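Local structure of ribulose-bisphosphate carboxylase (Alicyclobacillus acidocaldarius subsp. acidocaldarius, 4NAS) at residues E31-W42 and V53-E61. The protein belongs to the RuBisCO large-chain family, pairing an N-terminal alpha/beta domain with a TIM-barrel domain that holds a bound calcium ion at a site with a carboxylated side chain. Numbering follows the deposited sequence.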
# COMPACT_ATOMS: atom_id res chain seq x y z
N GLU B 31 -1.68 -4.09 -26.51
CA GLU B 31 -2.91 -3.46 -27.01
C GLU B 31 -4.08 -3.64 -26.03
O GLU B 31 -4.87 -2.72 -25.80
CB GLU B 31 -3.27 -4.01 -28.40
CG GLU B 31 -4.28 -3.17 -29.18
CD GLU B 31 -3.70 -1.87 -29.72
OE1 GLU B 31 -4.50 -0.97 -30.09
OE2 GLU B 31 -2.46 -1.73 -29.78
N GLY B 32 -4.18 -4.83 -25.45
CA GLY B 32 -5.21 -5.11 -24.46
C GLY B 32 -5.08 -4.24 -23.23
O GLY B 32 -6.07 -3.73 -22.71
N ILE B 33 -3.85 -4.08 -22.74
CA ILE B 33 -3.58 -3.16 -21.63
C ILE B 33 -4.01 -1.73 -21.97
O ILE B 33 -4.74 -1.10 -21.20
CB ILE B 33 -2.09 -3.18 -21.22
CG1 ILE B 33 -1.71 -4.57 -20.69
CG2 ILE B 33 -1.78 -2.10 -20.18
CD1 ILE B 33 -0.21 -4.77 -20.58
N ALA B 34 -3.56 -1.22 -23.12
CA ALA B 34 -3.82 0.17 -23.50
C ALA B 34 -5.31 0.50 -23.62
O ALA B 34 -5.74 1.59 -23.26
CB ALA B 34 -3.09 0.52 -24.79
N VAL B 35 -6.08 -0.45 -24.13
CA VAL B 35 -7.52 -0.28 -24.29
C VAL B 35 -8.29 -0.63 -23.02
O VAL B 35 -9.14 0.13 -22.56
CB VAL B 35 -8.03 -1.11 -25.50
CG1 VAL B 35 -9.58 -1.17 -25.55
CG2 VAL B 35 -7.45 -0.55 -26.80
N GLY B 36 -7.97 -1.78 -22.42
CA GLY B 36 -8.69 -2.27 -21.26
C GLY B 36 -8.57 -1.43 -19.99
O GLY B 36 -9.47 -1.41 -19.17
N LEU B 37 -7.43 -0.77 -19.81
CA LEU B 37 -7.20 0.05 -18.62
C LEU B 37 -7.52 1.53 -18.85
O LEU B 37 -7.19 2.37 -18.02
CB LEU B 37 -5.76 -0.09 -18.14
CG LEU B 37 -5.36 -1.51 -17.75
CD1 LEU B 37 -3.92 -1.53 -17.25
CD2 LEU B 37 -6.33 -2.07 -16.71
N THR B 38 -8.16 1.85 -19.97
CA THR B 38 -8.57 3.21 -20.21
C THR B 38 -10.07 3.31 -20.51
O THR B 38 -10.85 3.72 -19.64
CB THR B 38 -7.74 3.87 -21.32
OG1 THR B 38 -7.84 3.09 -22.52
CG2 THR B 38 -6.27 3.95 -20.89
N ILE B 39 -10.47 2.95 -21.73
CA ILE B 39 -11.87 2.94 -22.12
C ILE B 39 -12.56 1.61 -21.84
O ILE B 39 -13.78 1.49 -21.99
CB ILE B 39 -12.06 3.29 -23.62
CG1 ILE B 39 -11.29 2.30 -24.51
CG2 ILE B 39 -11.62 4.70 -23.88
CD1 ILE B 39 -11.85 2.19 -25.95
N GLY B 40 -11.78 0.62 -21.43
CA GLY B 40 -12.33 -0.70 -21.15
C GLY B 40 -12.49 -1.50 -22.42
O GLY B 40 -11.79 -2.49 -22.63
N THR B 41 -13.40 -1.05 -23.27
CA THR B 41 -13.58 -1.65 -24.59
C THR B 41 -14.31 -0.68 -25.51
O THR B 41 -14.94 0.28 -25.05
CB THR B 41 -14.38 -2.97 -24.53
OG1 THR B 41 -14.68 -3.40 -25.87
CG2 THR B 41 -15.68 -2.77 -23.79
N TRP B 42 -14.20 -0.91 -26.81
CA TRP B 42 -14.93 -0.09 -27.76
C TRP B 42 -16.40 -0.42 -27.69
O TRP B 42 -16.78 -1.58 -27.50
CB TRP B 42 -14.37 -0.27 -29.18
CG TRP B 42 -13.00 0.34 -29.30
CD1 TRP B 42 -11.80 -0.30 -29.29
CD2 TRP B 42 -12.70 1.74 -29.38
NE1 TRP B 42 -10.77 0.60 -29.40
CE2 TRP B 42 -11.30 1.87 -29.44
CE3 TRP B 42 -13.49 2.90 -29.41
CZ2 TRP B 42 -10.66 3.11 -29.54
CZ3 TRP B 42 -12.85 4.13 -29.51
CH2 TRP B 42 -11.45 4.22 -29.58
N VAL B 53 -14.77 9.51 -27.89
CA VAL B 53 -14.38 8.48 -26.93
C VAL B 53 -12.90 8.13 -27.12
O VAL B 53 -12.18 7.84 -26.16
CB VAL B 53 -15.27 7.21 -27.05
CG1 VAL B 53 -14.73 6.07 -26.19
CG2 VAL B 53 -16.71 7.53 -26.66
N ALA B 54 -12.47 8.17 -28.38
CA ALA B 54 -11.11 7.83 -28.77
C ALA B 54 -10.07 8.60 -27.96
O ALA B 54 -9.01 8.07 -27.63
CB ALA B 54 -10.90 8.07 -30.26
N LYS B 55 -10.40 9.84 -27.62
CA LYS B 55 -9.48 10.70 -26.87
C LYS B 55 -9.27 10.21 -25.44
O LYS B 55 -8.34 10.65 -24.77
CB LYS B 55 -9.97 12.16 -26.88
CG LYS B 55 -10.71 12.59 -25.61
CD LYS B 55 -10.21 13.93 -25.11
CE LYS B 55 -10.27 14.02 -23.58
NZ LYS B 55 -9.66 15.28 -23.07
N HIS B 56 -10.13 9.30 -24.97
CA HIS B 56 -9.98 8.70 -23.65
C HIS B 56 -9.24 7.37 -23.73
O HIS B 56 -8.96 6.73 -22.70
CB HIS B 56 -11.35 8.48 -22.99
CG HIS B 56 -12.00 9.74 -22.52
ND1 HIS B 56 -11.75 10.28 -21.27
CD2 HIS B 56 -12.88 10.57 -23.12
CE1 HIS B 56 -12.46 11.39 -21.12
NE2 HIS B 56 -13.16 11.59 -22.23
N CYS B 57 -8.91 6.93 -24.94
CA CYS B 57 -8.29 5.62 -25.09
C CYS B 57 -6.78 5.69 -24.92
O CYS B 57 -6.14 6.67 -25.31
CB CYS B 57 -8.66 4.97 -26.43
SG CYS B 57 -8.04 3.27 -26.60
N GLY B 58 -6.20 4.63 -24.35
CA GLY B 58 -4.76 4.54 -24.19
C GLY B 58 -4.05 4.13 -25.46
O GLY B 58 -4.71 3.84 -26.47
N ARG B 59 -2.72 4.13 -25.44
CA ARG B 59 -1.94 3.73 -26.62
C ARG B 59 -0.64 3.04 -26.21
O ARG B 59 -0.10 3.30 -25.14
CB ARG B 59 -1.64 4.92 -27.53
CG ARG B 59 -2.09 6.26 -26.99
CD ARG B 59 -1.41 7.43 -27.66
NE ARG B 59 -1.75 8.67 -26.97
CZ ARG B 59 -0.90 9.38 -26.23
NH1 ARG B 59 -1.32 10.49 -25.63
NH2 ARG B 59 0.36 9.00 -26.09
N VAL B 60 -0.16 2.15 -27.07
CA VAL B 60 1.11 1.48 -26.87
C VAL B 60 2.20 2.36 -27.45
O VAL B 60 2.19 2.66 -28.65
CB VAL B 60 1.14 0.09 -27.53
CG1 VAL B 60 2.51 -0.51 -27.39
CG2 VAL B 60 0.09 -0.83 -26.90
N GLU B 61 3.14 2.80 -26.61
CA GLU B 61 4.18 3.73 -27.06
C GLU B 61 5.46 3.03 -27.50
O GLU B 61 6.20 3.54 -28.35
CB GLU B 61 4.49 4.77 -25.98
CG GLU B 61 3.32 5.68 -25.63
CD GLU B 61 3.10 6.79 -26.65
OE1 GLU B 61 3.60 7.91 -26.41
OE2 GLU B 61 2.42 6.54 -27.67
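Thr38 and Gly58 join the C-terminal end of helix 26-36 to the start of strand 59-68 in the N-terminal alpha/beta domain of this RuBisCO-family chain. Thr38 OG1 sits between its own backbone N and carbonyl carbon (chi1 57°), where it accepts a hydrogen bond from Gly58 N at 2.9 Å and donates one to Ala34 O at 2.7 Å, in the plane of that carbonyl. Ala34 O, near the end of the helix, also receives a weak bond from Gly58 N, which is thus shared between two oxygens. Packing is tight here: Gly58 CA lies 3.2 Å from Ala34 O. Next door, Ile39 CG2 rests against Cys57 CB and the carbonyl of His56, whose imidazole bonds Asn86 and, across the dimer interface, Tyr186 of the second subunit. The two rims are more solvent-exposed. At the looser one, Val60 CG2 lies against Glu31 N, with Glu31 OE2 a little farther off at 4.0 Å. At the other, the Trp42 indole is backed from its own segment by Ile39 CD1, 3.5 Å above the ring centre, while Ala54 CB lies at the ring edge, 3.9 Å from Trp42 CH2, and Cys57 SG approaches obliquely, 3.9 Å from Trp42 CZ2.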